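Long-range contacts in ribokinase, putative (Burkholderia thailandensis, PDB 3B1N), which probably phosphorylates nucleosides with ATP as a ribokinase-family (PfkB) kinase, and binds ADP together with the nucleoside analogue mizoribine: residues A186-V191 with R213-I218; I9-I14 with Q76-R81; G273-L278 with A301-A306. All coordinates share one frame; numbering follows the deposited sequence. Where two conformers were deposited one is given.

Interaction 1: residues A186-V191 with R213-I218; sequences ATYIAV and RVQALI. With NA (sodium ion), chain H.
The phenol ring of Y188 and the side-chain amide of Q215 meet obliquely, their planes 77° apart, with Y188 CE2 4.0 Å from Q215 OE1. One face of the ring carries the methyl CG2 of T187, while CD2 touches CB of A216 at 4.0 Å. The ring lies where a parallel strand pair begins, 188-192 and 216-220, joined through helices as a beta-alpha-beta crossover in the large sheet of the Rossmann-like ribokinase fold.

A sodium ion joins the two loops that lead into the strands. It is bound by A186 O at 2.3 Å and R213 O at 2.2 Å, with a water and the carbonyls of I183 and E184 completing the site. Carbonyls at the end of helix 176-185, which lack a further turn to bond to, suit such a cation. V214 sets CG1 against A186 O beside this site.

Pairing begins irregularly: T187 O takes the N-H of Q215 at 2.8 Å, whereas A216 N is buried and finds no partner. From I189 onward the parallel pattern is regular: I189 N reaches A216 O, and I218 N then bonds to I189 O nearly straight (166° at the hydrogen). I189 and L217 lie side by side on one sheet face; the beta-branched isoleucine and the leucine are apolar, which suits a buried strand face. Y188, A190, A216 and I218 occupy the other, where helix 251-264 covers Y188, A190 and I218. CA of A190 points its hydrogen at I218 O, 3.3 Å away. That same oxygen receives V191 N at 2.9 Å, the donor tilted 19° from the carbonyl plane.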
loop_
_atom_site.group_PDB
_atom_site.type_symbol
_atom_site.label_atom_id
_atom_site.label_comp_id
_atom_site.label_asym_id
_atom_site.label_seq_id
_atom_site.Cartn_x
_atom_site.Cartn_y
_atom_site.Cartn_z
ATOM N N ALA B 186 6.396 28.345 13.250
ATOM C CA ALA B 186 7.343 27.987 12.183
ATOM C C ALA B 186 7.884 29.203 11.432
ATOM O O ALA B 186 7.156 30.170 11.211
ATOM C CB ALA B 186 6.661 27.040 11.173
ATOM N N THR B 187 9.123 29.125 10.963
ATOM C CA THR B 187 9.675 30.170 10.079
ATOM C C THR B 187 9.230 29.939 8.632
ATOM O O THR B 187 8.952 30.870 7.896
ATOM C CB THR B 187 11.205 30.162 10.095
ATOM O OG1 THR B 187 11.693 29.943 11.433
ATOM C CG2 THR B 187 11.742 31.452 9.453
ATOM N N TYR B 188 9.217 28.669 8.209
ATOM C CA TYR B 188 8.781 28.344 6.860
ATOM C C TYR B 188 7.888 27.104 6.931
ATOM O O TYR B 188 7.997 26.342 7.896
ATOM C CB TYR B 188 9.984 28.042 5.917
ATOM C CG TYR B 188 11.249 28.840 6.183
ATOM C CD1 TYR B 188 12.222 28.380 7.054
ATOM C CD2 TYR B 188 11.453 30.085 5.557
ATOM C CE1 TYR B 188 13.379 29.087 7.276
ATOM C CE2 TYR B 188 12.604 30.822 5.807
ATOM C CZ TYR B 188 13.558 30.301 6.652
ATOM O OH TYR B 188 14.733 31.001 6.902
ATOM N N ILE B 189 7.030 26.918 5.936
ATOM C CA ILE B 189 6.306 25.639 5.829
ATOM C C ILE B 189 6.563 25.061 4.439
ATOM O O ILE B 189 6.552 25.769 3.432
ATOM C CB ILE B 189 4.784 25.773 6.227
ATOM C CG1 ILE B 189 4.048 24.430 6.188
ATOM C CG2 ILE B 189 4.044 26.849 5.396
ATOM C CD1 ILE B 189 2.633 24.517 6.726
ATOM N N ALA B 190 6.851 23.757 4.393
ATOM C CA ALA B 190 7.046 23.104 3.101
ATOM C C ALA B 190 6.085 21.946 3.041
ATOM O O ALA B 190 6.017 21.152 3.980
ATOM C CB ALA B 190 8.459 22.622 2.960
ATOM N N VAL B 191 5.308 21.867 1.968
ATOM C CA VAL B 191 4.293 20.779 1.855
ATOM C C VAL B 191 4.118 20.462 0.409
ATOM O O VAL B 191 4.443 21.302 -0.440
ATOM C CB VAL B 191 2.904 21.178 2.471
ATOM C CG1 VAL B 191 2.903 21.022 3.996
ATOM C CG2 VAL B 191 2.445 22.559 2.059
ATOM N N ARG B 213 1.629 34.056 8.083
ATOM C CA ARG B 213 2.199 33.618 9.368
ATOM C C ARG B 213 3.589 32.976 9.302
ATOM O O ARG B 213 4.103 32.499 10.326
ATOM C CB ARG B 213 1.205 32.714 10.088
ATOM C CG ARG B 213 -0.138 33.429 10.360
ATOM C CD ARG B 213 -1.100 32.442 10.953
ATOM N NE ARG B 213 -2.237 33.088 11.621
ATOM C CZ ARG B 213 -3.255 33.671 10.997
ATOM N NH1 ARG B 213 -4.238 34.194 11.724
ATOM N NH2 ARG B 213 -3.300 33.748 9.671
ATOM N N VAL B 214 4.166 32.944 8.105
ATOM C CA VAL B 214 5.511 32.417 7.895
ATOM C C VAL B 214 6.299 33.320 6.963
ATOM O O VAL B 214 5.732 34.157 6.250
ATOM C CB VAL B 214 5.477 30.975 7.274
ATOM C CG1 VAL B 214 4.975 29.933 8.316
ATOM C CG2 VAL B 214 4.642 30.942 5.957
ATOM N N GLN B 215 7.605 33.141 6.950
ATOM C CA GLN B 215 8.453 33.824 5.982
ATOM C C GLN B 215 8.307 33.284 4.559
ATOM O O GLN B 215 8.444 34.039 3.585
ATOM C CB GLN B 215 9.913 33.829 6.425
ATOM C CG GLN B 215 10.119 34.706 7.674
ATOM C CD GLN B 215 11.572 34.790 8.101
ATOM O OE1 GLN B 215 12.483 34.545 7.299
ATOM N NE2 GLN B 215 11.803 35.131 9.388
ATOM N N ALA B 216 8.071 31.968 4.426
ATOM C CA ALA B 216 7.840 31.423 3.086
ATOM C C ALA B 216 6.943 30.208 3.221
ATOM O O ALA B 216 7.072 29.460 4.197
ATOM C CB ALA B 216 9.159 31.019 2.368
ATOM N N LEU B 217 6.029 30.072 2.275
ATOM C CA LEU B 217 5.138 28.899 2.142
ATOM C C LEU B 217 5.533 28.250 0.835
ATOM O O LEU B 217 5.392 28.818 -0.251
ATOM C CB LEU B 217 3.675 29.331 2.087
ATOM C CG LEU B 217 2.596 28.334 1.616
ATOM C CD1 LEU B 217 2.625 27.035 2.437
ATOM C CD2 LEU B 217 1.199 28.954 1.629
ATOM N N ILE B 218 6.059 27.028 0.955
ATOM C CA ILE B 218 6.608 26.305 -0.182
ATOM C C ILE B 218 5.696 25.118 -0.442
ATOM O O ILE B 218 5.430 24.335 0.493
ATOM C CB ILE B 218 8.034 25.800 0.128
ATOM C CG1 ILE B 218 8.999 26.969 0.451
ATOM C CG2 ILE B 218 8.561 24.979 -1.005
ATOM C CD1 ILE B 218 9.404 27.013 1.890
HETATM NA NA NA H . 5.181 31.215 11.772
HETATM O O HOH W 1 6.566 33.216 12.192
#

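Interaction 2: residues I9-I14 with Q76-R81; sequences IAYDNI and QPYLDR. With MZR (5-hydroxy-1-(beta-D-ribofuranosyl)-1H-imidazole-4-carboxamide), chain F.
I9 lays its methyl CG2 over one face of the Y78 ring, 3.7 Å from the centroid and 18° off the normal, a CH-pi contact that forms the close side of this packing between strand 10-16 and helix 76-85. With CG2 anti to its own backbone N, I9 presents this branch to the ring while CG1 turns elsewhere. At the ring's edge, in its plane, A10 O lies 3.4 Å from CE1, so the slightly positive C-H rim faces a carbonyl. A tyrosine suits the spot because its ring offers a face to I9 while its hydroxyl bonds to G47 O and Q290 NE2.

The other half is looser. The Y11 and Y78 side chains slide past each other in opposite directions; their rings meet obliquely, planes 46° apart, centroids 5.7 Å apart. Y78 N, in the first helical turn, donates a weak, bent bond to Y11 OH at 3.3 Å, and this hydroxyl has a second partner in D74 O. Outward, P77 only brushes that hydroxyl with CD, and exposed Q76 bonds within its own helix to D80.

On the ligand side D12 receives the 2'- and 3'-hydroxyls of mizoribine: O2' donates to OD1 at 2.8 Å and O3' to OD2 at 2.5 Å. One carboxylate gripping two neighbouring hydroxyls is consistent with recognition of the cis-diol of the ribose, as expected of a nucleoside kinase.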
loop_
_atom_site.group_PDB
_atom_site.type_symbol
_atom_site.label_atom_id
_atom_site.label_comp_id
_atom_site.label_asym_id
_atom_site.label_seq_id
_atom_site.Cartn_x
_atom_site.Cartn_y
_atom_site.Cartn_z
ATOM N N ILE B 9 13.318 8.122 11.181
ATOM C CA ILE B 9 14.454 7.388 10.619
ATOM C C ILE B 9 13.927 5.964 10.481
ATOM O O ILE B 9 13.493 5.387 11.490
ATOM C CB ILE B 9 15.694 7.406 11.553
ATOM C CG1 ILE B 9 16.081 8.859 11.892
ATOM C CG2 ILE B 9 16.848 6.739 10.783
ATOM C CD1 ILE B 9 17.195 8.952 12.960
ATOM N N ALA B 10 13.860 5.457 9.251
ATOM C CA ALA B 10 13.036 4.243 9.000
ATOM C C ALA B 10 13.611 3.413 7.917
ATOM O O ALA B 10 14.408 3.881 7.097
ATOM C CB ALA B 10 11.570 4.685 8.643
ATOM N N TYR B 11 13.209 2.131 7.907
ATOM C CA TYR B 11 13.478 1.266 6.766
ATOM C C TYR B 11 12.227 1.192 5.913
ATOM O O TYR B 11 11.135 0.954 6.425
ATOM C CB TYR B 11 13.821 -0.141 7.298
ATOM C CG TYR B 11 15.141 -0.172 8.015
ATOM C CD1 TYR B 11 16.331 0.121 7.349
ATOM C CD2 TYR B 11 15.203 -0.419 9.381
ATOM C CE1 TYR B 11 17.548 0.091 8.013
ATOM C CE2 TYR B 11 16.420 -0.437 10.072
ATOM C CZ TYR B 11 17.589 -0.189 9.378
ATOM O OH TYR B 11 18.807 -0.227 10.016
ATOM N N ASP B 12 12.424 1.399 4.611
ATOM C CA ASP B 12 11.324 1.471 3.663
ATOM C C ASP B 12 11.213 0.216 2.815
ATOM O O ASP B 12 12.225 -0.248 2.289
ATOM C CB ASP B 12 11.497 2.666 2.709
ATOM C CG ASP B 12 11.331 3.996 3.384
ATOM O OD1 ASP B 12 10.815 4.089 4.503
ATOM O OD2 ASP B 12 11.646 4.983 2.710
ATOM N N ASN B 13 9.995 -0.303 2.667
ATOM C CA ASN B 13 9.720 -1.364 1.670
ATOM C C ASN B 13 8.803 -0.732 0.668
ATOM O O ASN B 13 7.671 -0.406 1.002
ATOM C CB ASN B 13 9.113 -2.593 2.350
ATOM C CG ASN B 13 10.200 -3.399 3.113
ATOM O OD1 ASN B 13 10.263 -3.374 4.318
ATOM N ND2 ASN B 13 11.092 -4.052 2.366
ATOM N N ILE B 14 9.367 -0.482 -0.517
ATOM C CA ILE B 14 8.673 0.299 -1.537
ATOM C C ILE B 14 8.171 -0.626 -2.650
ATOM O O ILE B 14 8.953 -1.383 -3.284
ATOM C CB ILE B 14 9.595 1.349 -2.107
ATOM C CG1 ILE B 14 9.989 2.335 -0.979
ATOM C CG2 ILE B 14 8.871 2.121 -3.255
ATOM C CD1 ILE B 14 11.229 3.141 -1.301
ATOM N N GLN B 76 21.676 -1.280 13.441
ATOM C CA GLN B 76 23.109 -1.237 13.058
ATOM C C GLN B 76 23.398 -0.900 11.595
ATOM O O GLN B 76 24.307 -0.073 11.357
ATOM C CB GLN B 76 23.832 -2.547 13.453
ATOM C CG GLN B 76 25.389 -2.355 13.598
ATOM C CD GLN B 76 25.746 -1.383 14.720
ATOM O OE1 GLN B 76 25.352 -1.611 15.882
ATOM N NE2 GLN B 76 26.502 -0.328 14.413
ATOM N N PRO B 77 22.635 -1.450 10.646
ATOM C CA PRO B 77 22.943 -1.064 9.254
ATOM C C PRO B 77 22.814 0.429 9.015
ATOM O O PRO B 77 23.595 1.012 8.233
ATOM C CB PRO B 77 21.926 -1.866 8.426
ATOM C CG PRO B 77 21.761 -3.128 9.286
ATOM C CD PRO B 77 21.699 -2.596 10.699
ATOM N N TYR B 78 21.837 1.069 9.636
ATOM C CA TYR B 78 21.669 2.516 9.479
ATOM C C TYR B 78 22.777 3.280 10.177
ATOM O O TYR B 78 23.264 4.259 9.599
ATOM C CB TYR B 78 20.272 2.969 9.983
ATOM C CG TYR B 78 19.580 3.961 9.057
ATOM C CD1 TYR B 78 18.215 3.829 8.737
ATOM C CD2 TYR B 78 20.244 5.102 8.607
ATOM C CE1 TYR B 78 17.569 4.742 7.920
ATOM C CE2 TYR B 78 19.608 6.019 7.787
ATOM C CZ TYR B 78 18.261 5.834 7.447
ATOM O OH TYR B 78 17.652 6.765 6.649
ATOM N N LEU B 79 23.174 2.845 11.389
ATOM C CA LEU B 79 24.279 3.508 12.092
ATOM C C LEU B 79 25.522 3.392 11.240
ATOM O O LEU B 79 26.250 4.423 11.093
ATOM C CB LEU B 79 24.534 2.909 13.469
ATOM C CG LEU B 79 23.302 2.998 14.381
ATOM C CD1 LEU B 79 23.645 2.314 15.675
ATOM C CD2 LEU B 79 22.846 4.455 14.640
ATOM N N ASP B 80 25.756 2.199 10.669
ATOM C CA ASP B 80 27.012 2.001 9.879
ATOM C C ASP B 80 26.972 2.849 8.619
ATOM O O ASP B 80 27.986 3.406 8.211
ATOM C CB ASP B 80 27.144 0.516 9.557
ATOM C CG ASP B 80 27.476 -0.312 10.782
ATOM O OD1 ASP B 80 27.751 0.243 11.865
ATOM O OD2 ASP B 80 27.491 -1.538 10.596
ATOM N N ARG B 81 25.800 2.990 8.026
ATOM C CA ARG B 81 25.658 3.818 6.837
ATOM C C ARG B 81 25.939 5.293 7.164
ATOM O O ARG B 81 26.602 5.992 6.394
ATOM C CB ARG B 81 24.249 3.669 6.295
ATOM C CG ARG B 81 23.896 4.677 5.214
ATOM C CD ARG B 81 22.472 4.449 4.784
ATOM N NE ARG B 81 22.047 5.395 3.725
ATOM C CZ ARG B 81 22.391 5.245 2.457
ATOM N NH1 ARG B 81 23.179 4.236 2.133
ATOM N NH2 ARG B 81 21.976 6.094 1.521
HETATM N N1 MZR F . 5.618 9.424 9.881
HETATM O O3 MZR F . 7.914 9.270 8.304
HETATM C C4 MZR F . 6.982 8.645 7.447
HETATM C C5 MZR F . 5.581 8.436 7.732
HETATM C C6 MZR F . 4.888 8.808 8.967
HETATM O O6 MZR F . 3.679 8.495 9.029
HETATM N N7 MZR F . 5.128 7.808 6.612
HETATM C C8 MZR F . 6.159 7.670 5.746
HETATM N N9 MZR F . 7.318 8.183 6.251
HETATM C "C1'" MZR F . 8.625 8.257 5.576
HETATM C "C2'" MZR F . 9.134 7.000 4.893
HETATM O "O2'" MZR F . 9.957 6.332 5.843
HETATM C "C3'" MZR F . 9.849 7.570 3.642
HETATM O "O3'" MZR F . 11.252 7.316 3.538
HETATM C "C4'" MZR F . 9.579 9.051 3.688
HETATM O "O4'" MZR F . 8.418 9.154 4.491
HETATM C "C5'" MZR F . 9.322 9.608 2.308
HETATM O "O5'" MZR F . 9.110 11.035 2.477
#

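Interaction 3: residues G273-L278 with A301-A306; sequences GRLASL and ARFETA. With ADP (adenosine-5'-diphosphate), chain G.
F303 reaches across to helix 269-284 with CG anti to its backbone N (chi1 -174°), which carries the ring across to R274 and L275. F303 CE1 lies 3.6 Å from L275 N, the nitrogen in the plane of the ring at its edge, and 3.7 Å from R274 CB. R274 gives its aliphatic base to the contact, while the rest of its chain runs out extended to place NH1 on A270 O.

L278 turns CG anti to its backbone N, spreading its two methyls over the facing helix: CD2 meets F303 CB at 3.8 Å and CD1 meets R302 CB at 4.0 Å. R302 bends at its second and third torsions, so that its chain curls back towards helix 269-284, where it touches L282; E243 offers a long, weak ion pair. S277 OG accepts a bond from ADP O2' at 3.3 Å, so the helix that packs here also lines the nucleotide pocket.

The segments 273-278 and 301-306 cross at 111°, their axes 10.5 Å apart at closest approach. Helix 296-307 packs against one side of helix 269-284, whose A276 and L275 pack against helix 251-264, while F303 continues into the aromatic cluster of F307 and Y309.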
loop_
_atom_site.group_PDB
_atom_site.type_symbol
_atom_site.label_atom_id
_atom_site.label_comp_id
_atom_site.label_asym_id
_atom_site.label_seq_id
_atom_site.Cartn_x
_atom_site.Cartn_y
_atom_site.Cartn_z
ATOM N N GLY B 273 15.072 27.420 -4.564
ATOM C CA GLY B 273 13.979 26.591 -5.137
ATOM C C GLY B 273 14.490 25.746 -6.283
ATOM O O GLY B 273 14.127 24.567 -6.378
ATOM N N ARG B 274 15.316 26.321 -7.173
ATOM C CA ARG B 274 15.765 25.543 -8.317
ATOM C C ARG B 274 16.714 24.431 -7.880
ATOM O O ARG B 274 16.709 23.335 -8.458
ATOM C CB ARG B 274 16.416 26.482 -9.353
ATOM C CG ARG B 274 15.359 27.211 -10.135
ATOM C CD ARG B 274 16.004 28.310 -10.981
ATOM N NE ARG B 274 14.990 28.877 -11.901
ATOM C CZ ARG B 274 13.995 29.677 -11.523
ATOM N NH1 ARG B 274 13.795 30.028 -10.248
ATOM N NH2 ARG B 274 13.143 30.138 -12.469
ATOM N N LEU B 275 17.533 24.687 -6.842
ATOM C CA LEU B 275 18.402 23.630 -6.355
ATOM C C LEU B 275 17.554 22.474 -5.779
ATOM O O LEU B 275 17.876 21.318 -6.048
ATOM C CB LEU B 275 19.399 24.189 -5.300
ATOM C CG LEU B 275 20.326 23.122 -4.729
ATOM C CD1 LEU B 275 21.288 22.552 -5.783
ATOM C CD2 LEU B 275 21.161 23.754 -3.573
ATOM N N ALA B 276 16.553 22.824 -4.982
ATOM C CA ALA B 276 15.623 21.850 -4.386
ATOM C C ALA B 276 14.984 21.020 -5.521
ATOM O O ALA B 276 14.904 19.788 -5.449
ATOM C CB ALA B 276 14.582 22.599 -3.607
ATOM N N SER B 277 14.497 21.710 -6.551
ATOM C CA SER B 277 13.838 21.093 -7.712
ATOM C C SER B 277 14.791 20.128 -8.417
ATOM O O SER B 277 14.426 18.963 -8.736
ATOM C CB SER B 277 13.412 22.209 -8.637
ATOM O OG SER B 277 12.713 21.620 -9.723
ATOM N N LEU B 278 16.043 20.545 -8.567
ATOM C CA LEU B 278 17.052 19.661 -9.146
ATOM C C LEU B 278 17.248 18.424 -8.298
ATOM O O LEU B 278 17.286 17.296 -8.833
ATOM C CB LEU B 278 18.384 20.373 -9.335
ATOM C CG LEU B 278 19.550 19.524 -9.762
ATOM C CD1 LEU B 278 19.323 18.863 -11.101
ATOM C CD2 LEU B 278 20.807 20.407 -9.805
ATOM N N ALA B 301 27.002 20.906 -12.251
ATOM C CA ALA B 301 26.943 20.792 -13.736
ATOM C C ALA B 301 25.510 20.649 -14.213
ATOM O O ALA B 301 25.094 21.273 -15.203
ATOM C CB ALA B 301 27.803 19.636 -14.212
ATOM N N ARG B 302 24.697 19.831 -13.525
ATOM C CA ARG B 302 23.318 19.681 -13.910
ATOM C C ARG B 302 22.476 20.932 -13.630
ATOM O O ARG B 302 21.530 21.248 -14.364
ATOM C CB ARG B 302 22.701 18.475 -13.165
ATOM C CG ARG B 302 23.173 17.091 -13.632
ATOM C CD ARG B 302 22.455 16.649 -14.955
ATOM N NE ARG B 302 20.980 16.523 -14.843
ATOM C CZ ARG B 302 20.336 15.422 -14.453
ATOM N NH1 ARG B 302 21.022 14.326 -14.109
ATOM N NH2 ARG B 302 18.997 15.422 -14.410
ATOM N N PHE B 303 22.831 21.696 -12.577
ATOM C CA PHE B 303 22.131 22.924 -12.304
ATOM C C PHE B 303 22.396 23.915 -13.466
ATOM O O PHE B 303 21.462 24.520 -13.968
ATOM C CB PHE B 303 22.629 23.550 -10.970
ATOM C CG PHE B 303 21.834 24.761 -10.549
ATOM C CD1 PHE B 303 20.839 24.697 -9.534
ATOM C CD2 PHE B 303 22.017 25.996 -11.166
ATOM C CE1 PHE B 303 20.056 25.809 -9.167
ATOM C CE2 PHE B 303 21.249 27.090 -10.816
ATOM C CZ PHE B 303 20.250 27.034 -9.794
ATOM N N GLU B 304 23.670 23.986 -13.876
ATOM C CA GLU B 304 24.056 24.850 -14.994
ATOM C C GLU B 304 23.317 24.457 -16.270
ATOM O O GLU B 304 22.807 25.320 -16.959
ATOM C CB GLU B 304 25.561 24.758 -15.208
ATOM C CG GLU B 304 26.339 25.579 -14.240
ATOM C CD GLU B 304 26.728 26.932 -14.827
ATOM O OE1 GLU B 304 27.477 27.654 -14.136
ATOM O OE2 GLU B 304 26.285 27.265 -15.960
ATOM N N THR B 305 23.247 23.152 -16.573
ATOM C CA THR B 305 22.527 22.699 -17.767
ATOM C C THR B 305 21.049 23.040 -17.706
ATOM O O THR B 305 20.476 23.502 -18.691
ATOM C CB THR B 305 22.697 21.220 -17.997
ATOM O OG1 THR B 305 24.089 20.970 -18.239
ATOM C CG2 THR B 305 21.903 20.776 -19.212
ATOM N N ALA B 306 20.419 22.842 -16.538
ATOM C CA ALA B 306 18.992 23.117 -16.412
ATOM C C ALA B 306 18.622 24.585 -16.445
ATOM O O ALA B 306 17.601 24.953 -17.017
ATOM C CB ALA B 306 18.439 22.507 -15.075
HETATM P PB ADP G . 6.499 14.621 -2.229
HETATM O O1B ADP G . 5.038 14.241 -2.422
HETATM O O2B ADP G . 6.659 15.364 -0.938
HETATM O O3B ADP G . 7.581 13.615 -2.405
HETATM P PA ADP G . 6.495 16.029 -4.878
HETATM O O1A ADP G . 5.910 14.782 -5.556
HETATM O O2A ADP G . 5.739 17.321 -4.933
HETATM O O3A ADP G . 6.775 15.826 -3.336
HETATM O "O5'" ADP G . 7.910 16.108 -5.538
HETATM C "C5'" ADP G . 8.816 17.067 -4.979
HETATM C "C4'" ADP G . 9.717 17.716 -6.018
HETATM O "O4'" ADP G . 10.507 16.695 -6.664
HETATM C "C3'" ADP G . 8.955 18.431 -7.160
HETATM O "O3'" ADP G . 8.553 19.754 -6.772
HETATM C "C2'" ADP G . 9.957 18.313 -8.281
HETATM O "O2'" ADP G . 10.939 19.366 -8.173
HETATM C "C1'" ADP G . 10.640 16.994 -8.048
HETATM N N9 ADP G . 9.916 15.932 -8.801
HETATM C C8 ADP G . 8.889 15.119 -8.393
HETATM N N7 ADP G . 8.484 14.319 -9.432
HETATM C C5 ADP G . 9.188 14.678 -10.495
HETATM C C6 ADP G . 9.225 14.268 -11.897
HETATM N N6 ADP G . 8.368 13.287 -12.297
HETATM N N1 ADP G . 10.085 14.858 -12.707
HETATM C C2 ADP G . 10.929 15.834 -12.293
HETATM N N3 ADP G . 10.960 16.239 -11.017
HETATM C C4 ADP G . 10.123 15.735 -10.110
#

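Overall arrangement
From the N terminus, interaction 2 closes first, bringing helix 76-85 back to strand 10-16 across 61 intervening residues and joining the small four-stranded sheet to a helix of the main domain. Interaction 1 follows, closing a mostly helical 21-residue excursion between neighbouring strands of the large sheet. Interaction 3 comes last, tying helix 269-284 to helix 296-307 over 22 residues. The three loops run in series; none nests or crosses. Interactions 1 and 2 lie on opposite sides of the chain's centre, whereas the nearest atoms of interactions 1 and 3 are about 7 Å apart. Two of them meet bound ligands: mizoribine at interaction 2 and ADP at interaction 3.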